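Local coordinates for protein phospho-2-dehydro-3-deoxyheptonate aldolase/chorismate mutase (Thermus thermophilus, PDB 2D8D) that probably converts chorismate to prephenate through this mutase domain, while the rest of the longer protein probably makes 3-deoxy-7-phosphoheptulonate, at residues S24-L29 and E76-S81; L36-E39 and P43-D46; A59-P62 and P66-T69. One frame throughout, in Å; residues are numbered along the deposited sequence.

Interaction 1: S24-L29 and E76-S81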
ATOM      1  N   SER B  24      -2.380   1.439  -7.879  1.00  7.40           N
ATOM      2  CA  SER B  24      -3.191   1.520  -9.086  1.00  7.65           C
ATOM      3  C   SER B  24      -2.641   0.597 -10.170  1.00  8.45           C
ATOM      4  O   SER B  24      -3.405  -0.041 -10.893  1.00  8.81           O
ATOM      5  CB  SER B  24      -3.264   2.968  -9.581  1.00  8.65           C
ATOM      6  OG  SER B  24      -3.929   3.790  -8.629  1.00  8.61           O
ATOM      7  N   GLU B  25      -1.319   0.522 -10.273  1.00  8.01           N
ATOM      8  CA  GLU B  25      -0.694  -0.355 -11.251  1.00  9.02           C
ATOM      9  C   GLU B  25      -1.045  -1.803 -10.906  1.00  8.80           C
ATOM     10  O   GLU B  25      -1.372  -2.601 -11.792  1.00  9.40           O
ATOM     11  CB  GLU B  25       0.821  -0.180 -11.233  1.00 10.40           C
ATOM     12  CG  GLU B  25       1.528  -0.933 -12.343  1.00 13.09           C
ATOM     13  CD  GLU B  25       3.029  -0.753 -12.313  1.00 15.26           C
ATOM     14  OE1 GLU B  25       3.503   0.207 -11.672  1.00 16.76           O
ATOM     15  OE2 GLU B  25       3.736  -1.566 -12.943  1.00 16.82           O
ATOM     16  N   ARG B  26      -0.974  -2.137  -9.620  1.00  8.39           N
ATOM     17  CA  ARG B  26      -1.300  -3.486  -9.170  1.00  8.24           C
ATOM     18  C   ARG B  26      -2.757  -3.769  -9.516  1.00  8.48           C
ATOM     19  O   ARG B  26      -3.110  -4.879  -9.920  1.00  8.89           O
ATOM     20  CB  ARG B  26      -1.104  -3.622  -7.656  1.00  8.04           C
ATOM     21  CG  ARG B  26      -1.144  -5.059  -7.173  1.00  9.07           C
ATOM     22  CD  ARG B  26      -1.050  -5.161  -5.659  1.00  9.84           C
ATOM     23  NE  ARG B  26      -0.810  -6.539  -5.250  1.00  9.93           N
ATOM     24  CZ  ARG B  26      -1.728  -7.500  -5.251  1.00 10.09           C
ATOM     25  NH1 ARG B  26      -2.974  -7.244  -5.629  1.00 11.05           N
ATOM     26  NH2 ARG B  26      -1.390  -8.734  -4.901  1.00 13.43           N
ATOM     27  N   GLY B  27      -3.599  -2.759  -9.345  1.00  8.62           N
ATOM     28  CA  GLY B  27      -5.006  -2.917  -9.648  1.00  9.31           C
ATOM     29  C   GLY B  27      -5.244  -3.259 -11.105  1.00  9.06           C
ATOM     30  O   GLY B  27      -6.058  -4.132 -11.422  1.00  9.55           O
ATOM     31  N   ARG B  28      -4.541  -2.582 -12.006  1.00  8.51           N
ATOM     32  CA  ARG B  28      -4.717  -2.860 -13.424  1.00  8.42           C
ATOM     33  C   ARG B  28      -4.233  -4.267 -13.766  1.00  7.80           C
ATOM     34  O   ARG B  28      -4.831  -4.944 -14.605  1.00  8.91           O
ATOM     35  CB  ARG B  28      -3.982  -1.823 -14.276  1.00  9.63           C
ATOM     36  CG  ARG B  28      -4.522  -0.403 -14.132  1.00 12.19           C
ATOM     37  CD  ARG B  28      -4.027   0.485 -15.264  1.00 14.14           C
ATOM     38  NE  ARG B  28      -2.568   0.494 -15.352  1.00 16.20           N
ATOM     39  CZ  ARG B  28      -1.772   1.206 -14.560  1.00 16.25           C
ATOM     40  NH1 ARG B  28      -2.288   1.984 -13.616  1.00 15.97           N
ATOM     41  NH2 ARG B  28      -0.458   1.133 -14.709  1.00 16.99           N
ATOM     42  N   LEU B  29      -3.164  -4.717 -13.118  1.00  7.98           N
ATOM     43  CA  LEU B  29      -2.642  -6.054 -13.369  1.00  8.01           C
ATOM     44  C   LEU B  29      -3.633  -7.126 -12.932  1.00  7.99           C
ATOM     45  O   LEU B  29      -3.888  -8.086 -13.663  1.00  8.28           O
ATOM     46  CB  LEU B  29      -1.316  -6.255 -12.634  1.00  8.85           C
ATOM     47  CG  LEU B  29      -0.102  -5.536 -13.221  1.00  8.95           C
ATOM     48  CD1 LEU B  29       1.058  -5.616 -12.244  1.00 10.66           C
ATOM     49  CD2 LEU B  29       0.272  -6.164 -14.557  1.00 12.10           C
ATOM     50  N   GLU B  76      -5.188  -6.460   3.215  1.00 10.48           N
ATOM     51  CA  GLU B  76      -6.151  -5.421   2.862  1.00 11.24           C
ATOM     52  C   GLU B  76      -6.036  -5.111   1.373  1.00 10.60           C
ATOM     53  O   GLU B  76      -7.040  -4.931   0.686  1.00 11.28           O
ATOM     54  CB  GLU B  76      -5.894  -4.150   3.676  1.00 13.40           C
ATOM     55  CG  GLU B  76      -6.289  -4.257   5.138  1.00 16.97           C
ATOM     56  CD  GLU B  76      -7.775  -4.496   5.312  1.00 20.62           C
ATOM     57  OE1 GLU B  76      -8.569  -3.679   4.799  1.00 22.64           O
ATOM     58  OE2 GLU B  76      -8.149  -5.496   5.959  1.00 25.03           O
ATOM     59  N   ILE B  77      -4.805  -5.055   0.877  1.00 10.38           N
ATOM     60  CA  ILE B  77      -4.564  -4.784  -0.534  1.00 11.16           C
ATOM     61  C   ILE B  77      -5.137  -5.919  -1.380  1.00 11.45           C
ATOM     62  O   ILE B  77      -5.734  -5.681  -2.429  1.00 12.16           O
ATOM     63  CB  ILE B  77      -3.051  -4.632  -0.813  1.00 11.32           C
ATOM     64  CG1 ILE B  77      -2.530  -3.366  -0.130  1.00 11.91           C
ATOM     65  CG2 ILE B  77      -2.788  -4.587  -2.312  1.00 14.11           C
ATOM     66  CD1 ILE B  77      -1.031  -3.195  -0.206  1.00 12.96           C
ATOM     67  N   PHE B  78      -4.965  -7.155  -0.915  1.00 12.39           N
ATOM     68  CA  PHE B  78      -5.477  -8.309  -1.648  1.00 14.03           C
ATOM     69  C   PHE B  78      -7.003  -8.331  -1.616  1.00 14.95           C
ATOM     70  O   PHE B  78      -7.648  -8.763  -2.570  1.00 15.75           O
ATOM     71  CB  PHE B  78      -4.926  -9.619  -1.064  1.00 15.06           C
ATOM     72  CG  PHE B  78      -3.420  -9.712  -1.072  1.00 16.10           C
ATOM     73  CD1 PHE B  78      -2.661  -8.975  -1.975  1.00 16.81           C
ATOM     74  CD2 PHE B  78      -2.764 -10.563  -0.187  1.00 18.54           C
ATOM     75  CE1 PHE B  78      -1.270  -9.081  -1.993  1.00 17.94           C
ATOM     76  CE2 PHE B  78      -1.374 -10.675  -0.200  1.00 16.31           C
ATOM     77  CZ  PHE B  78      -0.627  -9.933  -1.106  1.00 17.88           C
ATOM     78  N   LYS B  79      -7.575  -7.864  -0.509  1.00 15.54           N
ATOM     79  CA  LYS B  79      -9.025  -7.815  -0.360  1.00 16.80           C
ATOM     80  C   LYS B  79      -9.615  -6.830  -1.363  1.00 15.10           C
ATOM     81  O   LYS B  79     -10.616  -7.118  -2.021  1.00 14.77           O
ATOM     82  CB  LYS B  79      -9.396  -7.390   1.065  1.00 18.52           C
ATOM     83  CG  LYS B  79     -10.870  -7.061   1.248  1.00 21.00           C
ATOM     84  CD  LYS B  79     -11.247  -6.897   2.717  1.00 23.36           C
ATOM     85  CE  LYS B  79     -10.509  -5.745   3.380  1.00 25.28           C
ATOM     86  NZ  LYS B  79     -10.931  -5.581   4.801  1.00 25.92           N
ATOM     87  N   ALA B  80      -8.981  -5.669  -1.477  1.00 14.04           N
ATOM     88  CA  ALA B  80      -9.435  -4.634  -2.398  1.00 13.75           C
ATOM     89  C   ALA B  80      -9.390  -5.139  -3.834  1.00 12.79           C
ATOM     90  O   ALA B  80     -10.210  -4.749  -4.665  1.00 13.07           O
ATOM     91  CB  ALA B  80      -8.566  -3.391  -2.250  1.00 13.48           C
ATOM     92  N   SER B  81      -8.424  -6.011  -4.115  1.00 14.64           N
ATOM     93  CA  SER B  81      -8.255  -6.582  -5.448  1.00 16.77           C
ATOM     94  C   SER B  81      -9.415  -7.498  -5.829  1.00 17.63           C
ATOM     95  O   SER B  81      -9.954  -7.396  -6.932  1.00 17.05           O
ATOM     96  CB  SER B  81      -6.938  -7.356  -5.523  1.00 17.28           C
ATOM     97  OG  SER B  81      -5.833  -6.501  -5.283  1.00 18.92           O
TER
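The guanidinium of R26 has F78 and I77 over one face and S81 at its edge. F78 brings CD1 over that face, 3.7 Å from R26 CZ. I77 adds its CG2 methyl, which lies 3.8 Å from R26 CD and so also covers the last methylene before the guanidinium. The phenyl and guanidinium planes are 39° apart, so they do not form a flat stack. At the edge, S81 OG lies near the guanidinium plane, 3.0 Å from R26 NH1. The angle is poor and this is no hydrogen bond. S81 OG instead donates to I77 O at 3.0 Å, one turn back in its own helix. S81 N also donates to I77 O, from the opposite face of the carbonyl plane.

The contact joins helix 4-40 to helix 67-84 in the all-helical fold of type II chorismate mutases. The local axes stay 10.7 Å apart and cross at -45°. R26 spans this gap with a long, straight chain: CG is anti to the backbone N (chi1 -168°), and the chain remains extended to NE. Its NE is hydrogen-bonded to N16 of the second subunit, so the buried arginine also ties into the dimer. M53 of helix 47-60 touches both R26 and F78. F78 starts out pointing away from helix 4-40, but its ring swings back, and CE1 comes within 2.9 Å of R26 NH2, a tight, oblique approach.

Interaction 2: L36-E39 and P43-D46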
ATOM      1  N   LEU B  36      -8.852 -12.739 -17.671  1.00  9.30           N
ATOM      2  CA  LEU B  36      -8.389 -14.009 -18.214  1.00  9.47           C
ATOM      3  C   LEU B  36      -9.015 -15.175 -17.462  1.00  9.50           C
ATOM      4  O   LEU B  36      -9.419 -16.167 -18.070  1.00 10.59           O
ATOM      5  CB  LEU B  36      -6.865 -14.104 -18.141  1.00  9.81           C
ATOM      6  CG  LEU B  36      -6.109 -13.225 -19.140  1.00 11.71           C
ATOM      7  CD1 LEU B  36      -4.618 -13.292 -18.860  1.00 13.12           C
ATOM      8  CD2 LEU B  36      -6.411 -13.680 -20.560  1.00 16.10           C
ATOM      9  N   GLN B  37      -9.096 -15.061 -16.141  1.00  8.12           N
ATOM     10  CA  GLN B  37      -9.685 -16.126 -15.345  1.00  8.95           C
ATOM     11  C   GLN B  37     -11.152 -16.316 -15.707  1.00  9.04           C
ATOM     12  O   GLN B  37     -11.626 -17.444 -15.816  1.00 10.46           O
ATOM     13  CB  GLN B  37      -9.524 -15.818 -13.856  1.00  9.08           C
ATOM     14  CG  GLN B  37      -8.064 -15.836 -13.420  1.00 10.60           C
ATOM     15  CD  GLN B  37      -7.863 -15.384 -11.995  1.00 10.44           C
ATOM     16  OE1 GLN B  37      -8.481 -14.423 -11.550  1.00 11.08           O
ATOM     17  NE2 GLN B  37      -6.978 -16.065 -11.274  1.00 12.72           N
ATOM     18  N   THR B  38     -11.866 -15.217 -15.912  1.00  9.28           N
ATOM     19  CA  THR B  38     -13.274 -15.300 -16.277  1.00 10.52           C
ATOM     20  C   THR B  38     -13.458 -16.020 -17.608  1.00 11.92           C
ATOM     21  O   THR B  38     -14.310 -16.900 -17.730  1.00 11.95           O
ATOM     22  CB  THR B  38     -13.913 -13.900 -16.369  1.00 10.29           C
ATOM     23  OG1 THR B  38     -14.028 -13.346 -15.053  1.00 11.49           O
ATOM     24  CG2 THR B  38     -15.296 -13.979 -17.010  1.00 12.81           C
ATOM     25  N   GLU B  39     -12.658 -15.661 -18.605  1.00 11.37           N
ATOM     26  CA  GLU B  39     -12.781 -16.288 -19.915  1.00 15.20           C
ATOM     27  C   GLU B  39     -12.340 -17.749 -19.904  1.00 15.49           C
ATOM     28  O   GLU B  39     -12.837 -18.557 -20.688  1.00 17.57           O
ATOM     29  CB  GLU B  39     -11.975 -15.513 -20.961  1.00 17.16           C
ATOM     30  CG  GLU B  39     -12.367 -15.859 -22.393  1.00 22.30           C
ATOM     31  CD  GLU B  39     -11.639 -15.023 -23.427  1.00 24.34           C
ATOM     32  OE1 GLU B  39     -11.658 -13.779 -23.312  1.00 25.64           O
ATOM     33  OE2 GLU B  39     -11.054 -15.612 -24.360  1.00 27.71           O
ATOM     34  N   PRO B  43     -11.266 -19.719 -11.060  1.00 14.77           N
ATOM     35  CA  PRO B  43     -11.667 -18.921  -9.900  1.00 14.49           C
ATOM     36  C   PRO B  43     -10.789 -17.678  -9.736  1.00 13.66           C
ATOM     37  O   PRO B  43      -9.652 -17.650 -10.204  1.00 15.21           O
ATOM     38  CB  PRO B  43     -11.509 -19.904  -8.744  1.00 15.77           C
ATOM     39  CG  PRO B  43     -10.344 -20.734  -9.182  1.00 17.20           C
ATOM     40  CD  PRO B  43     -10.664 -20.996 -10.638  1.00 16.29           C
ATOM     41  N   HIS B  44     -11.328 -16.654  -9.082  1.00 12.04           N
ATOM     42  CA  HIS B  44     -10.602 -15.408  -8.840  1.00 12.01           C
ATOM     43  C   HIS B  44      -9.885 -15.453  -7.494  1.00 11.86           C
ATOM     44  O   HIS B  44      -8.775 -14.938  -7.349  1.00 13.66           O
ATOM     45  CB  HIS B  44     -11.572 -14.224  -8.852  1.00 13.58           C
ATOM     46  CG  HIS B  44     -12.072 -13.862 -10.213  1.00 15.39           C
ATOM     47  ND1 HIS B  44     -13.348 -13.386 -10.434  1.00 17.25           N
ATOM     48  CD2 HIS B  44     -11.461 -13.863 -11.421  1.00 15.65           C
ATOM     49  CE1 HIS B  44     -13.498 -13.113 -11.715  1.00 16.56           C
ATOM     50  NE2 HIS B  44     -12.367 -13.393 -12.339  1.00 15.48           N
ATOM     51  N   TYR B  45     -10.535 -16.063  -6.511  1.00 10.50           N
ATOM     52  CA  TYR B  45      -9.974 -16.187  -5.170  1.00 10.47           C
ATOM     53  C   TYR B  45      -9.003 -17.360  -5.131  1.00  9.75           C
ATOM     54  O   TYR B  45      -9.371 -18.492  -5.441  1.00 10.78           O
ATOM     55  CB  TYR B  45     -11.110 -16.388  -4.162  1.00 11.26           C
ATOM     56  CG  TYR B  45     -10.673 -16.749  -2.759  1.00 11.39           C
ATOM     57  CD1 TYR B  45      -9.736 -15.978  -2.071  1.00 11.87           C
ATOM     58  CD2 TYR B  45     -11.217 -17.855  -2.111  1.00 12.57           C
ATOM     59  CE1 TYR B  45      -9.352 -16.302  -0.770  1.00 12.39           C
ATOM     60  CE2 TYR B  45     -10.842 -18.188  -0.813  1.00 13.77           C
ATOM     61  CZ  TYR B  45      -9.912 -17.408  -0.150  1.00 12.33           C
ATOM     62  OH  TYR B  45      -9.545 -17.732   1.135  1.00 13.06           O
ATOM     63  N   ASP B  46      -7.759 -17.079  -4.753  1.00  9.75           N
ATOM     64  CA  ASP B  46      -6.720 -18.100  -4.675  1.00 10.21           C
ATOM     65  C   ASP B  46      -5.949 -17.921  -3.368  1.00 10.06           C
ATOM     66  O   ASP B  46      -4.957 -17.192  -3.315  1.00  9.23           O
ATOM     67  CB  ASP B  46      -5.764 -17.963  -5.865  1.00 12.20           C
ATOM     68  CG  ASP B  46      -4.806 -19.132  -5.987  1.00 12.68           C
ATOM     69  OD1 ASP B  46      -4.480 -19.752  -4.956  1.00 13.65           O
ATOM     70  OD2 ASP B  46      -4.365 -19.425  -7.118  1.00 16.15           O
TER
HETATM   71  O   HOH W   1      -6.017 -15.407  -8.483  1.00 28.50           O
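Q37 and H44 meet with their flat ends inclined, the amide and imidazole planes 41° apart. Q37 comes at the edge of the ring, near its plane. Its OE1 is 3.0 Å from H44 CD2, a close approach to the carbon side of the imidazole. Nearer the backbone, Q37 CB is 3.7 Å from the same CD2. The chain of Q37 leaves with CG anti to the carbonyl carbon (chi1 -66°), then runs extended to bring the amide beside the loop. The other end of the amide looks to the backbone. NE2 is 3.3 Å from P43 O at a poor angle, so no direct hydrogen bond forms. A water makes the link, accepting from Q37 NE2 at 3.0 Å. The same water donates to H44 O.

T38 also approaches the ring at its edge, with OG1 3.4 Å from H44 CE1. Both T38 OG1 and H44 NE2 are hydrogen-bonded to G34 O, one turn earlier in the helix. This brings the imidazole against helix 4-40, while L82 of helix 67-84 also touches it. D46 follows as the N-cap of helix 47-60, bonded through OD1 to R49 N, and its OD2 forms a salt bridge to R9 of the second subunit. The loop 43-46 is thus part of the helix-loop-helix turn that leads from the long first helix to the second in a type II chorismate mutase.

Interaction 3: A59-P62 and P66-T69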
ATOM      1  N   ALA B  59       9.084 -12.367   4.660  1.00  9.38           N
ATOM      2  CA  ALA B  59      10.475 -12.804   4.681  1.00  9.20           C
ATOM      3  C   ALA B  59      11.411 -11.662   4.293  1.00  9.26           C
ATOM      4  O   ALA B  59      12.479 -11.498   4.878  1.00 10.05           O
ATOM      5  CB  ALA B  59      10.668 -13.976   3.723  1.00 11.03           C
ATOM      6  N   GLU B  60      10.990 -10.861   3.319  1.00  8.20           N
ATOM      7  CA  GLU B  60      11.792  -9.753   2.812  1.00  8.01           C
ATOM      8  C   GLU B  60      11.586  -8.420   3.526  1.00  8.20           C
ATOM      9  O   GLU B  60      12.266  -7.437   3.226  1.00  9.50           O
ATOM     10  CB  GLU B  60      11.511  -9.589   1.317  1.00  8.70           C
ATOM     11  CG  GLU B  60      11.962 -10.789   0.494  1.00  9.18           C
ATOM     12  CD  GLU B  60      11.244 -10.915  -0.835  1.00  8.86           C
ATOM     13  OE1 GLU B  60      10.885  -9.877  -1.430  1.00  9.58           O
ATOM     14  OE2 GLU B  60      11.052 -12.060  -1.292  1.00  8.35           O
ATOM     15  N   ASN B  61      10.659  -8.393   4.478  1.00  8.32           N
ATOM     16  CA  ASN B  61      10.353  -7.176   5.220  1.00  8.32           C
ATOM     17  C   ASN B  61      11.610  -6.556   5.824  1.00  8.82           C
ATOM     18  O   ASN B  61      12.257  -7.156   6.680  1.00 10.39           O
ATOM     19  CB  ASN B  61       9.335  -7.490   6.316  1.00  9.90           C
ATOM     20  CG  ASN B  61       9.024  -6.293   7.181  1.00  9.04           C
ATOM     21  OD1 ASN B  61       9.186  -5.148   6.759  1.00  9.17           O
ATOM     22  ND2 ASN B  61       8.561  -6.550   8.398  1.00 10.60           N
ATOM     23  N   PRO B  62      11.970  -5.337   5.388  1.00  9.48           N
ATOM     24  CA  PRO B  62      13.166  -4.668   5.905  1.00 11.08           C
ATOM     25  C   PRO B  62      12.903  -3.823   7.146  1.00 11.53           C
ATOM     26  O   PRO B  62      13.828  -3.236   7.712  1.00 13.69           O
ATOM     27  CB  PRO B  62      13.593  -3.808   4.728  1.00 13.06           C
ATOM     28  CG  PRO B  62      12.269  -3.319   4.224  1.00 12.13           C
ATOM     29  CD  PRO B  62      11.400  -4.576   4.259  1.00 10.84           C
ATOM     30  N   PRO B  66       6.372  -4.244  11.763  1.00 13.43           N
ATOM     31  CA  PRO B  66       6.508  -5.643  12.176  1.00 14.12           C
ATOM     32  C   PRO B  66       5.926  -6.521  11.070  1.00 13.38           C
ATOM     33  O   PRO B  66       5.081  -6.069  10.294  1.00 11.59           O
ATOM     34  CB  PRO B  66       5.678  -5.709  13.455  1.00 15.31           C
ATOM     35  CG  PRO B  66       5.769  -4.318  13.999  1.00 16.18           C
ATOM     36  CD  PRO B  66       5.601  -3.479  12.757  1.00 13.47           C
ATOM     37  N   ASP B  67       6.376  -7.768  10.995  1.00 12.53           N
ATOM     38  CA  ASP B  67       5.881  -8.688   9.976  1.00 12.37           C
ATOM     39  C   ASP B  67       4.356  -8.769   9.969  1.00 12.43           C
ATOM     40  O   ASP B  67       3.740  -8.814   8.907  1.00 11.31           O
ATOM     41  CB  ASP B  67       6.449 -10.093  10.195  1.00 13.38           C
ATOM     42  CG  ASP B  67       7.934 -10.180   9.903  1.00 13.64           C
ATOM     43  OD1 ASP B  67       8.513  -9.193   9.405  1.00 14.16           O
ATOM     44  OD2 ASP B  67       8.525 -11.250  10.165  1.00 14.68           O
ATOM     45  N   GLU B  68       3.756  -8.792  11.156  1.00 13.05           N
ATOM     46  CA  GLU B  68       2.304  -8.883  11.289  1.00 14.32           C
ATOM     47  C   GLU B  68       1.609  -7.693  10.634  1.00 12.85           C
ATOM     48  O   GLU B  68       0.536  -7.838  10.049  1.00 13.54           O
ATOM     49  CB  GLU B  68       1.918  -8.967  12.771  1.00 17.48           C
ATOM     50  CG  GLU B  68       0.464  -9.352  13.048  1.00 23.07           C
ATOM     51  CD  GLU B  68      -0.527  -8.263  12.680  1.00 25.84           C
ATOM     52  OE1 GLU B  68      -0.334  -7.109  13.119  1.00 28.69           O
ATOM     53  OE2 GLU B  68      -1.505  -8.561  11.960  1.00 28.29           O
ATOM     54  N   THR B  69       2.224  -6.518  10.743  1.00 12.51           N
ATOM     55  CA  THR B  69       1.666  -5.307  10.149  1.00 13.16           C
ATOM     56  C   THR B  69       1.746  -5.395   8.626  1.00 10.69           C
ATOM     57  O   THR B  69       0.789  -5.057   7.927  1.00 10.05           O
ATOM     58  CB  THR B  69       2.420  -4.049  10.628  1.00 15.10           C
ATOM     59  OG1 THR B  69       2.245  -3.895  12.042  1.00 18.33           O
ATOM     60  CG2 THR B  69       1.893  -2.806   9.922  1.00 17.45           C
TER
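N61 ND2 is gripped by two acceptors, D67 OD1 and F65 O. The bond to D67 OD1 is short, at 2.8 Å, and nearly straight, with an N-H...O angle of 170°. The contact closes the tight helix-loop-helix turn between helices 47-60 and 67-84, the second and third helices of the type II chorismate mutase fold. The donor lies almost on the C-O axis of the carboxylate oxygen. That oxygen in turn sits close to the amide plane of N61. The two flat groups are nevertheless strongly twisted, their planes 59° apart.

The amide is held at both ends. Its OD1 accepts from G63 N two residues ahead, which makes an Asx turn. Together with the two bonds to ND2, this should fix the rotation of the amide. With chi1 at 177°, N61 CG swings over beside the carbonyl carbon, and the amide reaches the start of the next helix. On the other side, P66 holds the N-cap position and D67 opens helix 67-84. At this amino end the negative carboxylate is probably favoured by the helix dipole. P66 O accepts a weak bond from T69 N at 2.9 Å.

The turn lies at the surface but also meets the dimer partner. E60 OE1 forms a salt bridge with R17 of the second subunit, and N61 packs on S24 of that subunit. Beyond the amide bond, the N61 side chain also touches the carboxylate lower down, where CB is 3.6 Å from D67 OD1.

Interaction 1 is the buried contact, about 6 Å from the centre of the chain. Interaction 2 is partly buried and interaction 3 lies at the surface; they sit on opposite sides of that centre, about 28 Å apart between contact centres. Interaction 1 joins the first and third helices, which are distant in sequence. Interactions 2 and 3 are short-range turns nested inside the loop it closes. Helix 4-40 serves interactions 1 and 2, and helix 67-84 serves 1 and 3. The chemistry changes with place: arginine against aromatic and aliphatic groups inside, a water bridge at 36-39 and 43-46, and a direct amide-carboxylate bond at 59-62 and 66-69. All three touch the second subunit.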